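Long-range contact in MmeI (Methylophilus methylotrophus, PDB 5HR4), which is a Type IIL restriction-modification enzyme that probably methylates adenine in DNA, using S-adenosylmethionine as methyl donor: residues 374-386 with 429-441. Residues are numbered along the deposited sequence; the frame is centred on the assembly and turned at random.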
ATOM      1  N   TYR A 374      16.831 -14.422   1.692  1.00 29.80           N
ATOM      2  CA  TYR A 374      17.655 -15.619   1.603  1.00 29.81           C
ATOM      3  C   TYR A 374      18.793 -15.429   0.612  1.00 28.91           C
ATOM      4  O   TYR A 374      19.875 -15.994   0.799  1.00 33.18           O
ATOM      5  CB  TYR A 374      16.772 -16.826   1.234  1.00 26.85           C
ATOM      6  CG  TYR A 374      17.514 -18.111   0.982  1.00 24.69           C
ATOM      7  CD1 TYR A 374      18.194 -18.759   2.007  1.00 31.01           C
ATOM      8  CD2 TYR A 374      17.526 -18.693  -0.281  1.00 25.63           C
ATOM      9  CE1 TYR A 374      18.896 -19.934   1.780  1.00 26.26           C
ATOM     10  CE2 TYR A 374      18.208 -19.873  -0.517  1.00 25.63           C
ATOM     11  CZ  TYR A 374      18.896 -20.481   0.521  1.00 27.87           C
ATOM     12  OH  TYR A 374      19.581 -21.650   0.298  1.00 33.07           O
ATOM     13  N   ARG A 375      18.591 -14.627  -0.434  1.00 29.49           N
ATOM     14  CA  ARG A 375      19.661 -14.443  -1.410  1.00 31.22           C
ATOM     15  C   ARG A 375      20.774 -13.570  -0.836  1.00 33.40           C
ATOM     16  O   ARG A 375      21.961 -13.869  -0.998  1.00 33.26           O
ATOM     17  CB  ARG A 375      19.105 -13.846  -2.703  1.00 29.39           C
ATOM     18  CG  ARG A 375      20.133 -13.065  -3.481  1.00 32.76           C
ATOM     19  CD  ARG A 375      19.764 -12.900  -4.938  1.00 34.17           C
ATOM     20  NE  ARG A 375      18.805 -11.825  -5.175  1.00 42.01           N
ATOM     21  CZ  ARG A 375      19.039 -10.542  -4.920  1.00 39.20           C
ATOM     22  NH1 ARG A 375      20.201 -10.187  -4.391  1.00 44.01           N
ATOM     23  NH2 ARG A 375      18.119  -9.617  -5.184  1.00 31.99           N
ATOM     24  N   GLU A 376      20.406 -12.492  -0.148  1.00 31.96           N
ATOM     25  CA  GLU A 376      21.402 -11.675   0.531  1.00 30.60           C
ATOM     26  C   GLU A 376      22.177 -12.489   1.560  1.00 33.77           C
ATOM     27  O   GLU A 376      23.405 -12.354   1.690  1.00 34.21           O
ATOM     28  CB  GLU A 376      20.712 -10.479   1.178  1.00 28.56           C
ATOM     29  CG  GLU A 376      20.094  -9.575   0.134  1.00 30.98           C
ATOM     30  CD  GLU A 376      21.129  -9.141  -0.883  1.00 36.04           C
ATOM     31  OE1 GLU A 376      22.166  -8.589  -0.456  1.00 43.53           O
ATOM     32  OE2 GLU A 376      20.937  -9.382  -2.094  1.00 33.75           O
ATOM     33  N   LEU A 377      21.486 -13.347   2.297  1.00 30.75           N
ATOM     34  CA  LEU A 377      22.189 -14.177   3.257  1.00 27.45           C
ATOM     35  C   LEU A 377      23.138 -15.123   2.554  1.00 28.74           C
ATOM     36  O   LEU A 377      24.291 -15.282   2.971  1.00 28.58           O
ATOM     37  CB  LEU A 377      21.193 -14.937   4.119  1.00 29.53           C
ATOM     38  CG  LEU A 377      21.094 -14.303   5.495  1.00 28.41           C
ATOM     39  CD1 LEU A 377      20.614 -12.876   5.376  1.00 24.06           C
ATOM     40  CD2 LEU A 377      20.151 -15.124   6.323  1.00 34.40           C
ATOM     41  N   ARG A 378      22.698 -15.728   1.455  1.00 26.82           N
ATOM     42  CA  ARG A 378      23.622 -16.588   0.728  1.00 30.71           C
ATOM     43  C   ARG A 378      24.835 -15.791   0.240  1.00 33.56           C
ATOM     44  O   ARG A 378      25.981 -16.217   0.428  1.00 35.10           O
ATOM     45  CB  ARG A 378      22.907 -17.299  -0.418  1.00 33.74           C
ATOM     46  CG  ARG A 378      22.055 -18.496   0.059  1.00 33.27           C
ATOM     47  CD  ARG A 378      22.927 -19.608   0.660  1.00 33.55           C
ATOM     48  NE  ARG A 378      23.805 -20.176  -0.358  1.00 37.57           N
ATOM     49  CZ  ARG A 378      23.464 -21.164  -1.180  1.00 37.35           C
ATOM     50  NH1 ARG A 378      22.262 -21.726  -1.103  1.00 34.99           N
ATOM     51  NH2 ARG A 378      24.326 -21.601  -2.083  1.00 37.07           N
ATOM     52  N   LEU A 379      24.611 -14.604  -0.332  1.00 33.30           N
ATOM     53  CA  LEU A 379      25.735 -13.798  -0.805  1.00 29.42           C
ATOM     54  C   LEU A 379      26.687 -13.469   0.335  1.00 33.63           C
ATOM     55  O   LEU A 379      27.912 -13.630   0.204  1.00 35.41           O
ATOM     56  CB  LEU A 379      25.239 -12.521  -1.481  1.00 29.63           C
ATOM     57  CG  LEU A 379      24.652 -12.683  -2.884  1.00 29.73           C
ATOM     58  CD1 LEU A 379      24.289 -11.345  -3.475  1.00 22.35           C
ATOM     59  CD2 LEU A 379      25.636 -13.397  -3.765  1.00 25.44           C
ATOM     60  N   LEU A 380      26.145 -13.019   1.471  1.00 30.27           N
ATOM     61  CA  LEU A 380      26.987 -12.788   2.642  1.00 29.70           C
ATOM     62  C   LEU A 380      27.764 -14.047   3.006  1.00 34.86           C
ATOM     63  O   LEU A 380      28.996 -14.018   3.124  1.00 37.54           O
ATOM     64  CB  LEU A 380      26.126 -12.335   3.808  1.00 27.50           C
ATOM     65  CG  LEU A 380      26.856 -12.175   5.123  1.00 30.88           C
ATOM     66  CD1 LEU A 380      28.023 -11.219   4.946  1.00 34.39           C
ATOM     67  CD2 LEU A 380      25.862 -11.611   6.099  1.00 32.47           C
ATOM     68  N   GLU A 381      27.055 -15.176   3.132  1.00 32.39           N
ATOM     69  CA  GLU A 381      27.663 -16.461   3.470  1.00 32.57           C
ATOM     70  C   GLU A 381      28.753 -16.904   2.499  1.00 30.43           C
ATOM     71  O   GLU A 381      29.555 -17.770   2.860  1.00 33.26           O
ATOM     72  CB  GLU A 381      26.589 -17.553   3.527  1.00 32.73           C
ATOM     73  CG  GLU A 381      27.051 -18.785   4.259  1.00 38.10           C
ATOM     74  CD  GLU A 381      26.342 -20.054   3.822  1.00 44.91           C
ATOM     75  OE1 GLU A 381      26.002 -20.167   2.616  1.00 45.76           O
ATOM     76  OE2 GLU A 381      26.139 -20.942   4.693  1.00 42.15           O
ATOM     77  N   ILE A 382      28.786 -16.393   1.265  1.00 29.69           N
ATOM     78  CA  ILE A 382      29.920 -16.698   0.382  1.00 37.02           C
ATOM     79  C   ILE A 382      31.194 -16.037   0.909  1.00 35.12           C
ATOM     80  O   ILE A 382      32.248 -16.672   1.017  1.00 33.25           O
ATOM     81  CB  ILE A 382      29.634 -16.251  -1.067  1.00 38.72           C
ATOM     82  CG1 ILE A 382      28.873 -17.308  -1.856  1.00 34.64           C
ATOM     83  CG2 ILE A 382      30.938 -15.922  -1.809  1.00 34.26           C
ATOM     84  CD1 ILE A 382      28.401 -16.791  -3.224  1.00 36.81           C
ATOM     85  N   GLU A 383      31.115 -14.745   1.224  1.00 32.45           N
ATOM     86  CA  GLU A 383      32.271 -14.043   1.758  1.00 32.57           C
ATOM     87  C   GLU A 383      32.702 -14.630   3.093  1.00 37.70           C
ATOM     88  O   GLU A 383      33.896 -14.616   3.417  1.00 36.39           O
ATOM     89  CB  GLU A 383      31.962 -12.545   1.886  1.00 31.86           C
ATOM     90  CG  GLU A 383      31.603 -11.861   0.555  1.00 30.74           C
ATOM     91  CD  GLU A 383      32.543 -12.262  -0.596  1.00 40.99           C
ATOM     92  OE1 GLU A 383      33.781 -12.290  -0.405  1.00 55.66           O
ATOM     93  OE2 GLU A 383      32.053 -12.558  -1.704  1.00 44.52           O
ATOM     94  N   VAL A 384      31.759 -15.172   3.872  1.00 37.19           N
ATOM     95  CA  VAL A 384      32.131 -15.812   5.135  1.00 36.94           C
ATOM     96  C   VAL A 384      32.991 -17.038   4.870  1.00 38.31           C
ATOM     97  O   VAL A 384      34.062 -17.213   5.463  1.00 39.45           O
ATOM     98  CB  VAL A 384      30.883 -16.169   5.963  1.00 30.38           C
ATOM     99  CG1 VAL A 384      31.243 -17.206   7.018  1.00 25.92           C
ATOM    100  CG2 VAL A 384      30.300 -14.914   6.610  1.00 27.60           C
ATOM    101  N   LEU A 385      32.535 -17.910   3.968  1.00 41.45           N
ATOM    102  CA  LEU A 385      33.345 -19.067   3.598  1.00 41.96           C
ATOM    103  C   LEU A 385      34.644 -18.653   2.919  1.00 39.45           C
ATOM    104  O   LEU A 385      35.653 -19.355   3.058  1.00 44.64           O
ATOM    105  CB  LEU A 385      32.535 -20.017   2.716  1.00 30.98           C
ATOM    106  CG  LEU A 385      31.411 -20.574   3.596  1.00 40.01           C
ATOM    107  CD1 LEU A 385      30.341 -21.431   2.858  1.00 36.13           C
ATOM    108  CD2 LEU A 385      32.055 -21.353   4.718  1.00 41.85           C
ATOM    109  N   ARG A 386      34.653 -17.523   2.195  1.00 38.16           N
ATOM    110  CA  ARG A 386      35.917 -17.007   1.659  1.00 40.22           C
ATOM    111  C   ARG A 386      36.867 -16.686   2.798  1.00 35.97           C
ATOM    112  O   ARG A 386      38.036 -17.092   2.782  1.00 34.29           O
ATOM    113  CB  ARG A 386      35.671 -15.770   0.784  1.00 44.38           C
ATOM    114  CG  ARG A 386      36.915 -15.177   0.079  1.00 40.09           C
ATOM    115  CD  ARG A 386      36.719 -15.104  -1.454  1.00 43.56           C
ATOM    116  NE  ARG A 386      35.461 -14.448  -1.840  1.00 49.03           N
ATOM    117  CZ  ARG A 386      34.850 -14.598  -3.016  1.00 47.06           C
ATOM    118  NH1 ARG A 386      35.364 -15.394  -3.943  1.00 48.80           N
ATOM    119  NH2 ARG A 386      33.716 -13.954  -3.271  1.00 45.13           N
ATOM    120  N   THR A 429      15.752 -20.130  -5.784  1.00 31.52           N
ATOM    121  CA  THR A 429      16.793 -19.225  -5.317  1.00 33.90           C
ATOM    122  C   THR A 429      17.932 -20.005  -4.673  1.00 35.79           C
ATOM    123  O   THR A 429      19.110 -19.721  -4.928  1.00 36.34           O
ATOM    124  CB  THR A 429      16.228 -18.186  -4.349  1.00 32.62           C
ATOM    125  OG1 THR A 429      14.957 -17.717  -4.827  1.00 36.00           O
ATOM    126  CG2 THR A 429      17.170 -17.012  -4.282  1.00 25.24           C
ATOM    127  N   ASP A 430      17.600 -21.006  -3.860  1.00 35.29           N
ATOM    128  CA  ASP A 430      18.620 -21.905  -3.330  1.00 33.65           C
ATOM    129  C   ASP A 430      19.514 -22.419  -4.442  1.00 34.24           C
ATOM    130  O   ASP A 430      20.736 -22.241  -4.404  1.00 33.63           O
ATOM    131  CB  ASP A 430      17.967 -23.078  -2.597  1.00 33.72           C
ATOM    132  CG  ASP A 430      18.987 -24.073  -2.062  1.00 38.75           C
ATOM    133  OD1 ASP A 430      19.653 -23.740  -1.057  1.00 39.78           O
ATOM    134  OD2 ASP A 430      19.117 -25.188  -2.630  1.00 42.18           O
ATOM    135  N   HIS A 431      18.919 -23.036  -5.469  1.00 32.45           N
ATOM    136  CA  HIS A 431      19.753 -23.572  -6.540  1.00 30.68           C
ATOM    137  C   HIS A 431      20.515 -22.479  -7.271  1.00 33.07           C
ATOM    138  O   HIS A 431      21.678 -22.676  -7.640  1.00 33.25           O
ATOM    139  CB  HIS A 431      18.936 -24.338  -7.548  1.00 22.00           C
ATOM    140  CG  HIS A 431      19.779 -25.085  -8.522  1.00 25.57           C
ATOM    141  ND1 HIS A 431      20.675 -26.057  -8.124  1.00 31.60           N
ATOM    142  CD2 HIS A 431      19.863 -25.020  -9.871  1.00 26.15           C
ATOM    143  CE1 HIS A 431      21.273 -26.562  -9.187  1.00 30.46           C
ATOM    144  NE2 HIS A 431      20.804 -25.946 -10.259  1.00 29.91           N
ATOM    145  N   GLN A 432      19.867 -21.338  -7.537  1.00 29.84           N
ATOM    146  CA  GLN A 432      20.577 -20.233  -8.170  1.00 30.11           C
ATOM    147  C   GLN A 432      21.821 -19.854  -7.379  1.00 33.30           C
ATOM    148  O   GLN A 432      22.894 -19.658  -7.958  1.00 32.92           O
ATOM    149  CB  GLN A 432      19.656 -19.026  -8.329  1.00 28.69           C
ATOM    150  CG  GLN A 432      18.961 -18.984  -9.683  1.00 25.35           C
ATOM    151  CD  GLN A 432      17.895 -17.930  -9.734  1.00 28.86           C
ATOM    152  OE1 GLN A 432      17.414 -17.480  -8.693  1.00 30.66           O
ATOM    153  NE2 GLN A 432      17.525 -17.507 -10.947  1.00 27.04           N
ATOM    154  N   MET A 433      21.708 -19.795  -6.049  1.00 35.98           N
ATOM    155  CA  MET A 433      22.860 -19.465  -5.223  1.00 31.11           C
ATOM    156  C   MET A 433      23.862 -20.614  -5.169  1.00 38.33           C
ATOM    157  O   MET A 433      25.080 -20.381  -5.209  1.00 43.18           O
ATOM    158  CB  MET A 433      22.409 -19.074  -3.819  1.00 28.82           C
ATOM    159  CG  MET A 433      21.572 -17.817  -3.800  1.00 30.51           C
ATOM    160  SD  MET A 433      22.320 -16.431  -4.707  1.00 37.47           S
ATOM    161  CE  MET A 433      23.859 -16.267  -3.840  1.00 40.03           C
ATOM    162  N   ASN A 434      23.385 -21.857  -5.073  1.00 33.28           N
ATOM    163  CA  ASN A 434      24.323 -22.976  -5.096  1.00 34.54           C
ATOM    164  C   ASN A 434      25.165 -22.940  -6.363  1.00 35.77           C
ATOM    165  O   ASN A 434      26.372 -23.214  -6.320  1.00 34.30           O
ATOM    166  CB  ASN A 434      23.585 -24.318  -4.966  1.00 29.39           C
ATOM    167  CG  ASN A 434      22.757 -24.400  -3.701  1.00 32.44           C
ATOM    168  OD1 ASN A 434      23.083 -23.778  -2.695  1.00 32.12           O
ATOM    169  ND2 ASN A 434      21.654 -25.142  -3.755  1.00 36.65           N
ATOM    170  N   MET A 435      24.552 -22.575  -7.497  1.00 30.55           N
ATOM    171  CA  MET A 435      25.329 -22.435  -8.722  1.00 36.93           C
ATOM    172  C   MET A 435      26.320 -21.275  -8.608  1.00 44.84           C
ATOM    173  O   MET A 435      27.451 -21.369  -9.103  1.00 41.18           O
ATOM    174  CB  MET A 435      24.411 -22.241  -9.937  1.00 33.53           C
ATOM    175  CG  MET A 435      23.672 -23.494 -10.460  1.00 39.56           C
ATOM    176  SD  MET A 435      24.574 -25.078 -10.538  1.00 42.31           S
ATOM    177  CE  MET A 435      26.052 -24.601 -11.463  1.00 56.54           C
ATOM    178  N   LYS A 436      25.924 -20.180  -7.947  1.00 38.33           N
ATOM    179  CA  LYS A 436      26.831 -19.044  -7.826  1.00 45.71           C
ATOM    180  C   LYS A 436      28.023 -19.372  -6.925  1.00 41.90           C
ATOM    181  O   LYS A 436      29.158 -18.979  -7.223  1.00 42.17           O
ATOM    182  CB  LYS A 436      26.079 -17.809  -7.318  1.00 41.04           C
ATOM    183  N   ILE A 437      27.805 -20.104  -5.830  1.00 38.43           N
ATOM    184  CA  ILE A 437      28.954 -20.486  -5.009  1.00 42.78           C
ATOM    185  C   ILE A 437      29.795 -21.536  -5.725  1.00 39.47           C
ATOM    186  O   ILE A 437      31.024 -21.526  -5.624  1.00 41.66           O
ATOM    187  CB  ILE A 437      28.526 -20.963  -3.610  1.00 36.76           C
ATOM    188  CG1 ILE A 437      29.670 -20.731  -2.630  1.00 33.77           C
ATOM    189  CG2 ILE A 437      28.203 -22.445  -3.614  1.00 35.51           C
ATOM    190  CD1 ILE A 437      29.298 -20.950  -1.173  1.00 31.63           C
ATOM    191  N   SER A 438      29.153 -22.434  -6.484  1.00 37.11           N
ATOM    192  CA  SER A 438      29.893 -23.387  -7.300  1.00 38.89           C
ATOM    193  C   SER A 438      30.828 -22.683  -8.269  1.00 43.29           C
ATOM    194  O   SER A 438      31.909 -23.198  -8.574  1.00 45.28           O
ATOM    195  CB  SER A 438      28.927 -24.288  -8.068  1.00 42.53           C
ATOM    196  OG  SER A 438      28.297 -25.231  -7.212  1.00 40.68           O
ATOM    197  N   ASP A 439      30.436 -21.503  -8.750  1.00 49.90           N
ATOM    198  CA  ASP A 439      31.290 -20.749  -9.660  1.00 47.67           C
ATOM    199  C   ASP A 439      32.464 -20.120  -8.922  1.00 50.06           C
ATOM    200  O   ASP A 439      33.605 -20.194  -9.395  1.00 49.85           O
ATOM    201  CB  ASP A 439      30.483 -19.668 -10.378  1.00 49.77           C
ATOM    202  CG  ASP A 439      29.398 -20.238 -11.270  1.00 63.88           C
ATOM    203  OD1 ASP A 439      29.360 -21.474 -11.466  1.00 67.33           O
ATOM    204  OD2 ASP A 439      28.577 -19.442 -11.785  1.00 81.37           O
ATOM    205  N   GLU A 440      32.208 -19.499  -7.762  1.00 44.05           N
ATOM    206  CA  GLU A 440      33.274 -18.794  -7.055  1.00 43.50           C
ATOM    207  C   GLU A 440      34.435 -19.717  -6.721  1.00 49.18           C
ATOM    208  O   GLU A 440      35.604 -19.342  -6.888  1.00 53.15           O
ATOM    209  CB  GLU A 440      32.752 -18.166  -5.769  1.00 44.89           C
ATOM    210  CG  GLU A 440      31.748 -17.070  -5.978  1.00 51.47           C
ATOM    211  CD  GLU A 440      32.306 -15.915  -6.770  1.00 58.75           C
ATOM    212  OE1 GLU A 440      33.507 -15.587  -6.587  1.00 61.82           O
ATOM    213  OE2 GLU A 440      31.533 -15.341  -7.574  1.00 59.30           O
ATOM    214  N   PHE A 441      34.134 -20.919  -6.234  1.00 44.66           N
ATOM    215  CA  PHE A 441      35.145 -21.813  -5.693  1.00 39.26           C
ATOM    216  C   PHE A 441      35.382 -23.021  -6.576  1.00 41.77           C
ATOM    217  O   PHE A 441      35.958 -24.006  -6.114  1.00 44.70           O
ATOM    218  CB  PHE A 441      34.748 -22.271  -4.296  1.00 39.51           C
ATOM    219  CG  PHE A 441      34.448 -21.151  -3.365  1.00 44.79           C
ATOM    220  CD1 PHE A 441      35.242 -20.018  -3.355  1.00 42.89           C
ATOM    221  CD2 PHE A 441      33.367 -21.222  -2.505  1.00 41.53           C
ATOM    222  CE1 PHE A 441      34.968 -18.978  -2.498  1.00 46.47           C
ATOM    223  CE2 PHE A 441      33.082 -20.186  -1.638  1.00 42.09           C
ATOM    224  CZ  PHE A 441      33.883 -19.058  -1.637  1.00 48.95           C
TER
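Arg378 is the bump that fills a hollow on helix 416-440: its side chain enters as a knob into a hole made by Asp430, Met433, Asn434 and Ile437. Bends at chi2 and chi3 (-65° and -64°) fold the chain so that one guanidinium face lies on Met433, whose CB stands 3.5 Å above the plane, over its centre. Arg378 grips Asn434 end-on, its NH1 and NH2 both donating to Asn434 OD1 at 2.7 and 2.6 Å, close to the guanidinium plane. Also in that plane, NH1 forms a salt bridge with Asp430 OD1 and donates to Tyr374 OH. That hydroxyl donates a hydrogen bond to Asp430 OD1, while Arg447 also pairs with OD1 and Asn434 ND2 bonds to OD2.

Met433 is the reciprocal bump. Bent at chi2 and chi3, it slides past Arg378 in the opposite direction and brings CE within 3.4 Å of Leu379 CD2. One turn on, Ile382 CG1 lies against Ile437 CG1 at 3.6 Å, and Leu385 meets Ile437 roughly at a right angle. Phe441, the first residue past the helix, turns its ring edge to Ile382 O. Beyond it, Arg386 spans Glu383 and Glu440, with NH1 3.2 Å from Glu440 OE1.

The segment axes run at 19° and approach to 10.1 Å; helix 368-388 lies in the crossover between the adjacent parallel strands 359-361 and 409-413 of the Rossmann-like methyltransferase domain, away from the sinefungin pocket. Cutting Arg378 back to an alanine is likely to open a gap over Met433 and leave Asn434 OD1 without its two guanidinium donors. Apolar middle rungs thus lie between a buried ionic cluster and a more exposed one, and Arg378 and Arg447 together probably offset the charge of the buried Asp430.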